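Local coordinates for protein geranyltranstransferase (Agrobacterium tumefaciens, PDB 2H8O) that probably makes farnesyl diphosphate by condensing geranyl diphosphate with isopentenyl diphosphate, as a geranyltranstransferase of the polyprenyl synthetase family, at residues M36-T41 and A320-A325; E51-H56 and G107-A112; K86-F91 and A224-A229; A179-S184 and G233-G238; F258-D263 and T288-R293. All coordinates share one frame; numbering follows the deposited sequence.

Contact 1: residues M36-T41 and A320-A325; sequences MTNFET and AAILIA
F39 and A325 mark the point where helix 34-57 passes helix 321-331, their CA atoms 5.8 Å apart. The two short axes approach to 8.9 Å and run almost perpendicular, at 93°, so the two segments meet over about one turn of each. A325 points its methyl toward the other helix, and its CB meets F39 CB at 3.9 Å. M36 comes to the same alanine from a less direct start. Its CB leaves the backbone on the far side, but bends at chi2 (-67°) and chi3 (85°) fold the thioether back until CE lies 3.3 Å from A325 O and 4.0 Å from A325 CB. The F39 ring turns its edge, not its face, to I322 O, which sits near the ring plane. N38 crosses I322 at about a right angle, its ND2 lying 3.7 Å from I322 CG1 in plain van der Waals contact, while the same amide nitrogen makes a weak hydrogen bond to Q35 OE1. Beyond the two segments the F39 ring meets F91 of helix 88-99 edge-to-face and also packs against F329. In this mainly helical isoprenoid synthase fold, the contact joins the first modelled helix to the last one, close to both ends of the modelled chain.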
# COMPACT_ATOMS: atom_id res chain seq x y z
N MET A 36 -21.52 1.11 -29.25
CA MET A 36 -21.75 1.22 -27.81
C MET A 36 -22.03 -0.16 -27.21
O MET A 36 -21.61 -0.44 -26.08
CB MET A 36 -22.88 2.20 -27.49
CG MET A 36 -22.55 3.67 -27.83
SD MET A 36 -21.22 4.43 -26.83
CE MET A 36 -19.75 3.91 -27.72
N THR A 37 -22.71 -1.02 -27.96
CA THR A 37 -22.88 -2.42 -27.56
C THR A 37 -21.52 -3.12 -27.49
O THR A 37 -21.25 -3.88 -26.56
CB THR A 37 -23.79 -3.19 -28.54
OG1 THR A 37 -25.08 -2.56 -28.60
CG2 THR A 37 -23.97 -4.63 -28.10
N ASN A 38 -20.65 -2.86 -28.46
CA ASN A 38 -19.31 -3.42 -28.45
C ASN A 38 -18.59 -3.12 -27.13
O ASN A 38 -18.07 -4.03 -26.48
CB ASN A 38 -18.49 -2.89 -29.64
CG ASN A 38 -17.21 -3.67 -29.87
OD1 ASN A 38 -17.17 -4.89 -29.72
ND2 ASN A 38 -16.17 -2.96 -30.27
N PHE A 39 -18.60 -1.85 -26.72
CA PHE A 39 -18.00 -1.48 -25.45
C PHE A 39 -18.70 -2.14 -24.26
O PHE A 39 -18.03 -2.70 -23.40
CB PHE A 39 -17.99 0.04 -25.25
CG PHE A 39 -17.68 0.44 -23.84
CD1 PHE A 39 -16.38 0.48 -23.39
CD2 PHE A 39 -18.69 0.72 -22.95
CE1 PHE A 39 -16.08 0.83 -22.10
CE2 PHE A 39 -18.40 1.06 -21.64
CZ PHE A 39 -17.10 1.11 -21.21
N GLU A 40 -20.03 -2.05 -24.20
CA GLU A 40 -20.78 -2.52 -23.02
C GLU A 40 -20.54 -4.00 -22.81
O GLU A 40 -20.37 -4.47 -21.68
CB GLU A 40 -22.28 -2.29 -23.19
CG GLU A 40 -22.68 -0.82 -23.38
CD GLU A 40 -23.37 -0.22 -22.17
OE1 GLU A 40 -22.64 0.19 -21.23
OE2 GLU A 40 -24.62 -0.14 -22.16
N THR A 41 -20.53 -4.74 -23.92
CA THR A 41 -20.30 -6.18 -23.90
C THR A 41 -18.88 -6.50 -23.43
O THR A 41 -18.70 -7.38 -22.57
CB THR A 41 -20.58 -6.79 -25.30
OG1 THR A 41 -21.97 -6.62 -25.62
CG2 THR A 41 -20.28 -8.29 -25.34
N ALA A 320 -7.97 0.11 -32.39
CA ALA A 320 -8.29 1.07 -31.32
C ALA A 320 -9.81 1.26 -31.11
O ALA A 320 -10.23 2.02 -30.25
CB ALA A 320 -7.61 2.43 -31.61
N ALA A 321 -10.64 0.55 -31.86
CA ALA A 321 -12.09 0.76 -31.81
C ALA A 321 -12.70 0.60 -30.41
O ALA A 321 -13.57 1.38 -30.02
CB ALA A 321 -12.81 -0.21 -32.77
N ILE A 322 -12.24 -0.41 -29.69
CA ILE A 322 -12.76 -0.69 -28.34
C ILE A 322 -12.45 0.44 -27.37
O ILE A 322 -13.31 0.87 -26.61
CB ILE A 322 -12.23 -2.03 -27.80
CG1 ILE A 322 -12.92 -3.17 -28.56
CG2 ILE A 322 -12.46 -2.16 -26.31
CD1 ILE A 322 -12.35 -4.50 -28.28
N LEU A 323 -11.21 0.90 -27.37
CA LEU A 323 -10.84 2.02 -26.49
C LEU A 323 -11.49 3.32 -26.90
O LEU A 323 -11.86 4.12 -26.05
CB LEU A 323 -9.33 2.19 -26.42
CG LEU A 323 -8.64 1.18 -25.50
CD1 LEU A 323 -7.13 1.23 -25.70
CD2 LEU A 323 -9.03 1.40 -24.02
N ILE A 324 -11.63 3.54 -28.20
CA ILE A 324 -12.33 4.74 -28.68
C ILE A 324 -13.81 4.69 -28.26
O ILE A 324 -14.36 5.71 -27.83
CB ILE A 324 -12.15 4.92 -30.19
CG1 ILE A 324 -10.70 5.34 -30.45
CG2 ILE A 324 -13.13 5.96 -30.76
CD1 ILE A 324 -10.33 5.38 -31.90
N ALA A 325 -14.41 3.50 -28.31
CA ALA A 325 -15.80 3.30 -27.85
C ALA A 325 -15.93 3.59 -26.35
O ALA A 325 -16.94 4.12 -25.91
CB ALA A 325 -16.27 1.90 -28.16

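Contact 2: residues E51-H56 and G107-A112; sequences EALLGH and GLHVGA
L53 is the bump of this crossing between helices 34-57 and 104-125 of the all-alpha isoprenoid synthase fold, and L108, H109 and A112 form the hollow that takes it. With its CG anti to the backbone N (chi1 179°), L53 reaches straight out to the other helix and pushes CD2 in first. One wall is the side chain of L108, whose CG stands 3.8 Å from L53 CD2. Another is the methyl of A112, with CB 4.0 Å from the same carbon, and the floor includes the backbone of L108. The H109 imidazole closes the hollow with a face, held in its rotation by a bond from ND1 to E105 O one turn back. L54 makes a second, shallower fit: its CD2 rests 3.6 Å from A112 O and also touches A112 CB, so the small alanine is received between two leucines at a 70° crossing. One turn before L54, E51 forms a salt bridge with R87, tying this helix to the start of helix 88-99. The L53 methyl over the imidazole is a CH-pi contact, with CD2 3.8 Å from the H109 ring centroid and 14° off the ring normal.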
# COMPACT_ATOMS: atom_id res chain seq x y z
N GLU A 51 -13.22 -10.23 -12.09
CA GLU A 51 -13.86 -10.78 -10.91
C GLU A 51 -13.47 -12.22 -10.61
O GLU A 51 -13.32 -12.60 -9.45
CB GLU A 51 -15.37 -10.59 -10.99
CG GLU A 51 -15.77 -9.14 -10.83
CD GLU A 51 -17.17 -8.81 -11.36
OE1 GLU A 51 -17.93 -9.73 -11.79
OE2 GLU A 51 -17.49 -7.59 -11.37
N ALA A 52 -13.35 -13.07 -11.64
CA ALA A 52 -12.94 -14.45 -11.43
C ALA A 52 -11.53 -14.51 -10.82
O ALA A 52 -11.30 -15.20 -9.82
CB ALA A 52 -13.01 -15.24 -12.75
N LEU A 53 -10.61 -13.71 -11.37
CA LEU A 53 -9.25 -13.69 -10.81
C LEU A 53 -9.26 -13.12 -9.39
O LEU A 53 -8.63 -13.67 -8.48
CB LEU A 53 -8.30 -12.92 -11.71
CG LEU A 53 -6.86 -12.83 -11.20
CD1 LEU A 53 -6.19 -14.19 -11.04
CD2 LEU A 53 -6.03 -11.99 -12.16
N LEU A 54 -9.99 -12.03 -9.18
CA LEU A 54 -10.15 -11.46 -7.82
C LEU A 54 -10.65 -12.50 -6.80
O LEU A 54 -10.14 -12.59 -5.69
CB LEU A 54 -11.07 -10.26 -7.87
CG LEU A 54 -10.42 -9.01 -8.47
CD1 LEU A 54 -11.50 -7.99 -8.84
CD2 LEU A 54 -9.37 -8.41 -7.51
N GLY A 55 -11.62 -13.31 -7.20
CA GLY A 55 -12.14 -14.33 -6.29
C GLY A 55 -11.06 -15.31 -5.90
O GLY A 55 -10.98 -15.77 -4.76
N HIS A 56 -10.25 -15.66 -6.89
CA HIS A 56 -9.12 -16.54 -6.69
C HIS A 56 -8.08 -15.89 -5.76
O HIS A 56 -7.63 -16.50 -4.79
CB HIS A 56 -8.51 -16.88 -8.05
CG HIS A 56 -7.31 -17.76 -7.96
ND1 HIS A 56 -7.40 -19.08 -7.56
CD2 HIS A 56 -6.01 -17.53 -8.23
CE1 HIS A 56 -6.19 -19.62 -7.58
NE2 HIS A 56 -5.33 -18.71 -7.99
N GLY A 107 -1.95 -8.40 -18.19
CA GLY A 107 -3.02 -7.39 -18.18
C GLY A 107 -4.12 -7.67 -17.18
O GLY A 107 -4.57 -6.78 -16.46
N LEU A 108 -4.54 -8.93 -17.11
CA LEU A 108 -5.57 -9.35 -16.17
C LEU A 108 -5.10 -9.19 -14.71
O LEU A 108 -5.85 -8.69 -13.86
CB LEU A 108 -5.99 -10.79 -16.45
CG LEU A 108 -7.20 -11.29 -15.68
CD1 LEU A 108 -8.46 -10.55 -16.10
CD2 LEU A 108 -7.35 -12.80 -15.87
N HIS A 109 -3.86 -9.59 -14.43
CA HIS A 109 -3.31 -9.48 -13.07
C HIS A 109 -3.18 -8.03 -12.66
O HIS A 109 -3.58 -7.65 -11.56
CB HIS A 109 -1.97 -10.20 -12.98
CG HIS A 109 -2.13 -11.66 -12.73
ND1 HIS A 109 -2.70 -12.51 -13.66
CD2 HIS A 109 -1.90 -12.41 -11.63
CE1 HIS A 109 -2.79 -13.73 -13.15
NE2 HIS A 109 -2.31 -13.69 -11.92
N VAL A 110 -2.63 -7.20 -13.55
CA VAL A 110 -2.49 -5.76 -13.23
C VAL A 110 -3.85 -5.07 -13.08
O VAL A 110 -4.03 -4.26 -12.18
CB VAL A 110 -1.59 -5.04 -14.24
CG1 VAL A 110 -1.53 -3.55 -13.96
CG2 VAL A 110 -0.21 -5.68 -14.19
N GLY A 111 -4.81 -5.43 -13.93
CA GLY A 111 -6.18 -4.93 -13.79
C GLY A 111 -6.77 -5.30 -12.44
O GLY A 111 -7.40 -4.47 -11.78
N ALA A 112 -6.58 -6.55 -12.02
CA ALA A 112 -7.08 -6.99 -10.71
C ALA A 112 -6.45 -6.18 -9.57
O ALA A 112 -7.12 -5.80 -8.63
CB ALA A 112 -6.86 -8.49 -10.50

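Contact 3: residues K86-F91 and A224-A229; sequences KRLRPF and ALLRFA
R89 crosses the side chains of L225 and L226 at a slant, joining the first turn of helix 88-99 to the long helix 211-237 near the centre of the mainly helical isoprenoid synthase fold. Residues 86-90 supply the Lys-Arg-x-Arg-Pro end of the Gly-Gly-Lys-Arg-x-Arg-Pro signature of polyprenyl synthetases, which in relatives contributes to binding isopentenyl diphosphate. The bond to CB does not aim at the other helix; from there the chain swings beside the backbone N (chi1 -68°), bringing CG to 3.8 Å from L226 CD2. It then runs extended: CD passes 4.2 Å from L225 CB, and NE, one atom on, lies 4.1 Å from that same carbon. A turn at chi4 (77°) sets the guanidinium across the line of the chain. L226 CD2 sits over one face of the guanidinium, displaced toward its rim, while L225 CB lies at an edge near its plane. Farther out the arginine packs on F258 of helix 241-267, and L114 and H118 of helix 104-125 also touch it. L226 has a second neighbour in L88, which crosses it at about a right angle; their CD2 atoms are 4.0 Å apart, and F258 touches both leucines. At the N-cap position just before the helix, R87 turns away from helix 211-237 and forms a salt bridge with E115. Where the two backbones draw nearest, the methyl of A229 fits against the first helix, its CB 3.7 Å from R89 O.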
# COMPACT_ATOMS: atom_id res chain seq x y z
N LYS A 86 -18.46 -1.21 -11.90
CA LYS A 86 -18.51 -1.82 -13.22
C LYS A 86 -17.15 -2.21 -13.82
O LYS A 86 -17.10 -2.71 -14.95
CB LYS A 86 -19.26 -0.88 -14.18
CG LYS A 86 -20.71 -0.60 -13.77
CD LYS A 86 -21.46 -1.85 -13.35
CE LYS A 86 -22.98 -1.68 -13.42
NZ LYS A 86 -23.50 -1.86 -14.82
N ARG A 87 -16.06 -2.02 -13.07
CA ARG A 87 -14.74 -2.51 -13.45
C ARG A 87 -14.15 -1.78 -14.68
O ARG A 87 -13.40 -2.36 -15.44
CB ARG A 87 -14.73 -4.03 -13.68
CG ARG A 87 -15.52 -4.83 -12.67
CD ARG A 87 -15.08 -4.63 -11.22
NE ARG A 87 -15.88 -5.49 -10.36
CZ ARG A 87 -15.89 -5.48 -9.03
NH1 ARG A 87 -15.14 -4.63 -8.35
NH2 ARG A 87 -16.69 -6.33 -8.38
N LEU A 88 -14.43 -0.49 -14.79
CA LEU A 88 -13.83 0.31 -15.86
C LEU A 88 -12.30 0.32 -15.80
O LEU A 88 -11.63 0.30 -16.83
CB LEU A 88 -14.35 1.75 -15.80
CG LEU A 88 -13.75 2.69 -16.83
CD1 LEU A 88 -14.11 2.24 -18.23
CD2 LEU A 88 -14.19 4.13 -16.57
N ARG A 89 -11.74 0.40 -14.59
CA ARG A 89 -10.28 0.50 -14.50
C ARG A 89 -9.56 -0.77 -15.03
O ARG A 89 -8.67 -0.67 -15.89
CB ARG A 89 -9.85 0.92 -13.09
CG ARG A 89 -10.29 2.36 -12.83
CD ARG A 89 -10.28 2.75 -11.37
NE ARG A 89 -10.93 4.05 -11.16
CZ ARG A 89 -12.25 4.23 -11.15
NH1 ARG A 89 -13.09 3.20 -11.34
NH2 ARG A 89 -12.74 5.44 -10.96
N PRO A 90 -9.95 -1.97 -14.55
CA PRO A 90 -9.43 -3.18 -15.19
C PRO A 90 -9.69 -3.27 -16.70
O PRO A 90 -8.84 -3.75 -17.44
CB PRO A 90 -10.14 -4.32 -14.46
CG PRO A 90 -10.87 -3.76 -13.38
CD PRO A 90 -10.76 -2.28 -13.36
N PHE A 91 -10.87 -2.82 -17.14
CA PHE A 91 -11.19 -2.81 -18.55
C PHE A 91 -10.11 -2.06 -19.32
O PHE A 91 -9.60 -2.52 -20.36
CB PHE A 91 -12.55 -2.17 -18.79
CG PHE A 91 -12.82 -1.85 -20.22
CD1 PHE A 91 -13.50 -2.74 -21.04
CD2 PHE A 91 -12.37 -0.66 -20.77
CE1 PHE A 91 -13.73 -2.41 -22.38
CE2 PHE A 91 -12.61 -0.36 -22.10
CZ PHE A 91 -13.28 -1.22 -22.89
N ALA A 224 -6.03 10.19 -11.82
CA ALA A 224 -4.72 9.54 -11.77
C ALA A 224 -4.83 8.01 -11.98
O ALA A 224 -4.03 7.44 -12.70
CB ALA A 224 -3.98 9.86 -10.46
N LEU A 225 -5.83 7.37 -11.38
CA LEU A 225 -6.01 5.92 -11.56
C LEU A 225 -6.39 5.57 -12.99
O LEU A 225 -6.03 4.51 -13.48
CB LEU A 225 -7.05 5.31 -10.61
CG LEU A 225 -6.68 5.28 -9.14
CD1 LEU A 225 -7.53 4.24 -8.43
CD2 LEU A 225 -5.20 4.97 -8.91
N LEU A 226 -7.15 6.45 -13.64
CA LEU A 226 -7.57 6.23 -15.05
C LEU A 226 -6.39 6.44 -16.02
O LEU A 226 -6.20 5.67 -16.96
CB LEU A 226 -8.80 7.07 -15.40
CG LEU A 226 -10.07 6.70 -14.62
CD1 LEU A 226 -11.10 7.84 -14.69
CD2 LEU A 226 -10.66 5.36 -15.11
N ARG A 227 -5.57 7.45 -15.75
CA ARG A 227 -4.29 7.65 -16.42
C ARG A 227 -3.40 6.41 -16.30
O ARG A 227 -2.90 5.87 -17.29
CB ARG A 227 -3.60 8.90 -15.84
CG ARG A 227 -2.23 9.20 -16.41
CD ARG A 227 -1.50 10.23 -15.53
NE ARG A 227 -0.96 9.60 -14.32
CZ ARG A 227 -0.81 10.19 -13.13
NH1 ARG A 227 -1.21 11.44 -12.93
NH2 ARG A 227 -0.29 9.50 -12.13
N PHE A 228 -3.22 5.96 -15.06
CA PHE A 228 -2.43 4.78 -14.79
C PHE A 228 -2.98 3.57 -15.56
O PHE A 228 -2.22 2.78 -16.13
CB PHE A 228 -2.40 4.46 -13.29
CG PHE A 228 -1.83 3.10 -13.00
CD1 PHE A 228 -0.47 2.90 -12.87
CD2 PHE A 228 -2.67 2.00 -12.91
CE1 PHE A 228 0.04 1.63 -12.65
CE2 PHE A 228 -2.17 0.72 -12.70
CZ PHE A 228 -0.81 0.53 -12.57
N ALA A 229 -4.30 3.38 -15.57
CA ALA A 229 -4.89 2.19 -16.20
C ALA A 229 -4.46 2.06 -17.66
O ALA A 229 -4.15 0.99 -18.15
CB ALA A 229 -6.40 2.24 -16.12

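Contact 4: residues A179-S184 and G233-G238; sequences AALVIS and GAIIAG
L181 and I235 slide past each other in opposite directions, each reaching across to the flank of the other between two antiparallel helices. The gamma methyl of I235 is the centre of the packing: CG2 lies 3.8 Å from L181 CG and equally near L181 CD2. A180 CB reaches the same methyl, also at 3.8 Å, so CG2 rests between the alanine and the leucine of neighbouring positions. I235 CG1 stands beside the backbone N (chi1 -64°) and carries CD1 along the helix toward S184, whose CB is 4.2 Å away. The local axes of 179-184 and 233-237 come within 10.0 Å at 164°, an antiparallel pairing of helices 175-189 and 211-237 within the helical bundle of the isoprenoid synthase fold. I236 meets L181 differently, crossing it at about a right angle with CG1 4.0 Å from L181 CD1. V110 of helix 104-125 packs on both of these side chains, and L173 touches them from a loop. On another side of helix 175-189, V182 and I183 pack on A167 of the second subunit. At the end of the second segment, G238 leaves helical backbone angles with a positive phi (72°) in a Schellman motif.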
# COMPACT_ATOMS: atom_id res chain seq x y z
N ALA A 179 8.55 -3.38 -11.54
CA ALA A 179 9.04 -2.21 -10.78
C ALA A 179 8.45 -0.91 -11.31
O ALA A 179 8.00 -0.07 -10.55
CB ALA A 179 10.57 -2.15 -10.77
N ALA A 180 8.44 -0.76 -12.64
CA ALA A 180 7.87 0.43 -13.26
C ALA A 180 6.40 0.61 -12.90
O ALA A 180 5.93 1.72 -12.65
CB ALA A 180 8.02 0.35 -14.78
N LEU A 181 5.66 -0.49 -12.88
CA LEU A 181 4.25 -0.45 -12.52
C LEU A 181 4.06 -0.11 -11.04
O LEU A 181 3.11 0.60 -10.70
CB LEU A 181 3.61 -1.81 -12.78
CG LEU A 181 3.33 -2.17 -14.24
CD1 LEU A 181 2.89 -3.61 -14.35
CD2 LEU A 181 2.28 -1.27 -14.83
N VAL A 182 4.90 -0.64 -10.17
CA VAL A 182 4.80 -0.35 -8.74
C VAL A 182 5.00 1.16 -8.52
O VAL A 182 4.22 1.82 -7.80
CB VAL A 182 5.79 -1.17 -7.90
CG1 VAL A 182 5.85 -0.65 -6.43
CG2 VAL A 182 5.43 -2.69 -7.92
N ILE A 183 6.01 1.72 -9.16
CA ILE A 183 6.27 3.17 -9.08
C ILE A 183 5.06 3.93 -9.62
O ILE A 183 4.54 4.83 -8.96
CB ILE A 183 7.56 3.60 -9.84
CG1 ILE A 183 8.80 2.90 -9.28
CG2 ILE A 183 7.72 5.13 -9.84
CD1 ILE A 183 9.97 2.93 -10.27
N SER A 184 4.60 3.57 -10.81
CA SER A 184 3.51 4.30 -11.45
C SER A 184 2.23 4.25 -10.61
O SER A 184 1.53 5.26 -10.45
CB SER A 184 3.26 3.70 -12.84
OG SER A 184 2.29 4.42 -13.56
N GLY A 233 -0.84 -0.35 -19.80
CA GLY A 233 -0.80 -1.24 -20.95
C GLY A 233 0.50 -1.12 -21.71
O GLY A 233 1.09 -2.13 -22.14
N ALA A 234 0.96 0.12 -21.90
CA ALA A 234 2.24 0.40 -22.53
C ALA A 234 3.41 -0.14 -21.70
O ALA A 234 4.35 -0.73 -22.25
CB ALA A 234 2.40 1.90 -22.77
N ILE A 235 3.36 0.03 -20.38
CA ILE A 235 4.42 -0.51 -19.53
C ILE A 235 4.47 -2.05 -19.62
O ILE A 235 5.54 -2.66 -19.79
CB ILE A 235 4.23 -0.09 -18.06
CG1 ILE A 235 4.35 1.43 -17.95
CG2 ILE A 235 5.25 -0.78 -17.17
CD1 ILE A 235 4.06 1.92 -16.56
N ILE A 236 3.31 -2.68 -19.55
CA ILE A 236 3.19 -4.13 -19.63
C ILE A 236 3.66 -4.64 -21.01
O ILE A 236 4.30 -5.67 -21.10
CB ILE A 236 1.73 -4.55 -19.40
CG1 ILE A 236 1.34 -4.32 -17.92
CG2 ILE A 236 1.51 -6.02 -19.83
CD1 ILE A 236 -0.19 -4.33 -17.66
N ALA A 237 3.31 -3.91 -22.07
CA ALA A 237 3.64 -4.34 -23.44
C ALA A 237 5.11 -4.09 -23.78
O ALA A 237 5.60 -4.58 -24.82
CB ALA A 237 2.74 -3.64 -24.44
N GLY A 238 5.82 -3.34 -22.95
CA GLY A 238 7.22 -3.00 -23.19
C GLY A 238 7.36 -1.98 -24.31
O GLY A 238 8.31 -2.02 -25.09

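Contact 5: residues F258-D263 and T288-R293; sequences FQLADD and TLVALR
D263 and T288 face each other from opposite directions, brought together by D263 chi1 of -69°, which sets the carboxylate beside its own backbone N, and by T288 chi1 of -91°, well off a staggered value. D262 and D263 open the second aspartate-rich motif of polyprenyl synthetases, preceded by the Phe-Gln pair of the FQxxDD sequence; in relatives this motif binds magnesium and diphosphate. D263 CB touches T288 CG2 at 3.7 Å, whereas T288 OG1 stays 3.5 Å from D263 OD2 and forms no bond to it. The carboxylate is held from within its own helix: Q259 NE2 donates to D263 OD2 at 2.9 Å in a nearly straight bond (171°), on the syn side but tilted out of the carboxylate plane. The other end of that amide, Q259 OE1, is bonded to T222 OG1, so the glutamine links helix 211-237 to the aspartate. Next to the polar group the contact is apolar. V290 CG2 packs 3.8 Å from D263 CB, and L260 CD2 lies 4.2 Å from V290 CG2, with L289 CB close by. L260 also packs on A298 and L302 of helix 295-312. T288 is at the N-cap position of the short helix 289-293, yet its side chain makes no capping bond. The first turn is met by a water instead: it donates to D263 OD2 at 2.6 Å and accepts from L289 N at 2.8 Å.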
# COMPACT_ATOMS: atom_id res chain seq x y z
N PHE A 258 -14.42 11.42 -17.81
CA PHE A 258 -15.09 10.70 -16.72
C PHE A 258 -15.62 11.66 -15.67
O PHE A 258 -16.77 11.57 -15.25
CB PHE A 258 -14.10 9.70 -16.12
CG PHE A 258 -14.63 8.90 -14.96
CD1 PHE A 258 -15.13 7.62 -15.15
CD2 PHE A 258 -14.57 9.42 -13.67
CE1 PHE A 258 -15.60 6.88 -14.08
CE2 PHE A 258 -15.03 8.70 -12.60
CZ PHE A 258 -15.55 7.43 -12.79
N GLN A 259 -14.78 12.61 -15.28
CA GLN A 259 -15.13 13.59 -14.26
C GLN A 259 -16.26 14.52 -14.72
O GLN A 259 -17.25 14.71 -14.00
CB GLN A 259 -13.89 14.42 -13.89
CG GLN A 259 -14.11 15.41 -12.75
CD GLN A 259 -14.48 14.71 -11.47
OE1 GLN A 259 -13.81 13.75 -11.06
NE2 GLN A 259 -15.56 15.15 -10.83
N LEU A 260 -16.12 15.10 -15.91
CA LEU A 260 -17.14 16.01 -16.47
C LEU A 260 -18.49 15.32 -16.64
O LEU A 260 -19.51 15.85 -16.24
CB LEU A 260 -16.71 16.54 -17.83
CG LEU A 260 -15.92 17.84 -17.94
CD1 LEU A 260 -15.69 18.14 -19.39
CD2 LEU A 260 -16.66 18.99 -17.26
N ALA A 261 -18.48 14.14 -17.25
CA ALA A 261 -19.72 13.40 -17.49
C ALA A 261 -20.43 13.16 -16.17
O ALA A 261 -21.66 13.30 -16.10
CB ALA A 261 -19.44 12.06 -18.21
N ASP A 262 -19.67 12.81 -15.14
CA ASP A 262 -20.24 12.51 -13.83
C ASP A 262 -20.85 13.75 -13.20
O ASP A 262 -21.97 13.69 -12.67
CB ASP A 262 -19.19 11.91 -12.89
CG ASP A 262 -19.82 11.07 -11.79
OD1 ASP A 262 -20.48 10.06 -12.13
OD2 ASP A 262 -19.65 11.42 -10.60
N ASP A 263 -20.13 14.87 -13.27
CA ASP A 263 -20.63 16.12 -12.71
C ASP A 263 -21.84 16.63 -13.49
O ASP A 263 -22.74 17.22 -12.91
CB ASP A 263 -19.52 17.17 -12.63
CG ASP A 263 -18.46 16.83 -11.60
OD1 ASP A 263 -18.77 16.13 -10.61
OD2 ASP A 263 -17.30 17.26 -11.78
N THR A 288 -17.19 22.42 -8.91
CA THR A 288 -17.23 21.58 -10.09
C THR A 288 -16.98 22.50 -11.28
O THR A 288 -17.35 23.68 -11.22
CB THR A 288 -18.62 20.92 -10.19
OG1 THR A 288 -18.60 19.66 -9.52
CG2 THR A 288 -19.03 20.71 -11.59
N LEU A 289 -16.36 22.00 -12.33
CA LEU A 289 -16.19 22.82 -13.54
C LEU A 289 -17.54 23.11 -14.20
O LEU A 289 -17.73 24.15 -14.81
CB LEU A 289 -15.23 22.17 -14.54
CG LEU A 289 -13.77 22.03 -14.09
CD1 LEU A 289 -12.93 21.55 -15.28
CD2 LEU A 289 -13.21 23.34 -13.52
N VAL A 290 -18.47 22.16 -14.09
CA VAL A 290 -19.85 22.39 -14.54
C VAL A 290 -20.45 23.60 -13.82
O VAL A 290 -21.09 24.45 -14.45
CB VAL A 290 -20.73 21.15 -14.31
CG1 VAL A 290 -22.17 21.43 -14.69
CG2 VAL A 290 -20.17 19.95 -15.07
N ALA A 291 -20.24 23.67 -12.51
CA ALA A 291 -20.76 24.78 -11.70
C ALA A 291 -20.11 26.11 -12.10
O ALA A 291 -20.80 27.13 -12.21
CB ALA A 291 -20.52 24.52 -10.22
N LEU A 292 -18.80 26.10 -12.30
CA LEU A 292 -18.09 27.35 -12.61
C LEU A 292 -18.27 27.81 -14.05
O LEU A 292 -18.43 29.00 -14.30
CB LEU A 292 -16.61 27.22 -12.27
CG LEU A 292 -16.28 26.98 -10.80
CD1 LEU A 292 -14.84 27.36 -10.52
CD2 LEU A 292 -17.22 27.76 -9.88
N ARG A 293 -18.27 26.88 -15.00
CA ARG A 293 -18.26 27.23 -16.42
C ARG A 293 -19.61 27.05 -17.13
O ARG A 293 -19.77 27.53 -18.25
CB ARG A 293 -17.21 26.39 -17.16
CG ARG A 293 -15.81 26.40 -16.55
CD ARG A 293 -15.19 27.77 -16.50
NE ARG A 293 -15.11 28.39 -17.83
CZ ARG A 293 -14.15 28.16 -18.73
NH1 ARG A 293 -13.15 27.31 -18.47
NH2 ARG A 293 -14.19 28.78 -19.90
O HOH W 1 -16.39 19.26 -13.10

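Overall arrangement
Contact 3 lies about 3 Å from the centre of the chain and touches all four others, which are spread around it at 13 to 19 Å between centres. Contacts 1 and 2 share helix 34-57 but do not touch; contacts 3 and 4 share helix 211-237. Along the chain contact 1 spans everything else, contacts 2 and 3 alternate, as do 3 and 4, and contact 5 comes after 2, 3 and 4. Contacts 2 and 5 (31 Å between centres) and contacts 4 and 5 (30 Å) lie on opposite sides of the chain's centre. The signature sequences at contacts 3 and 5 thus sit on one connected helical framework, with F258 linking them.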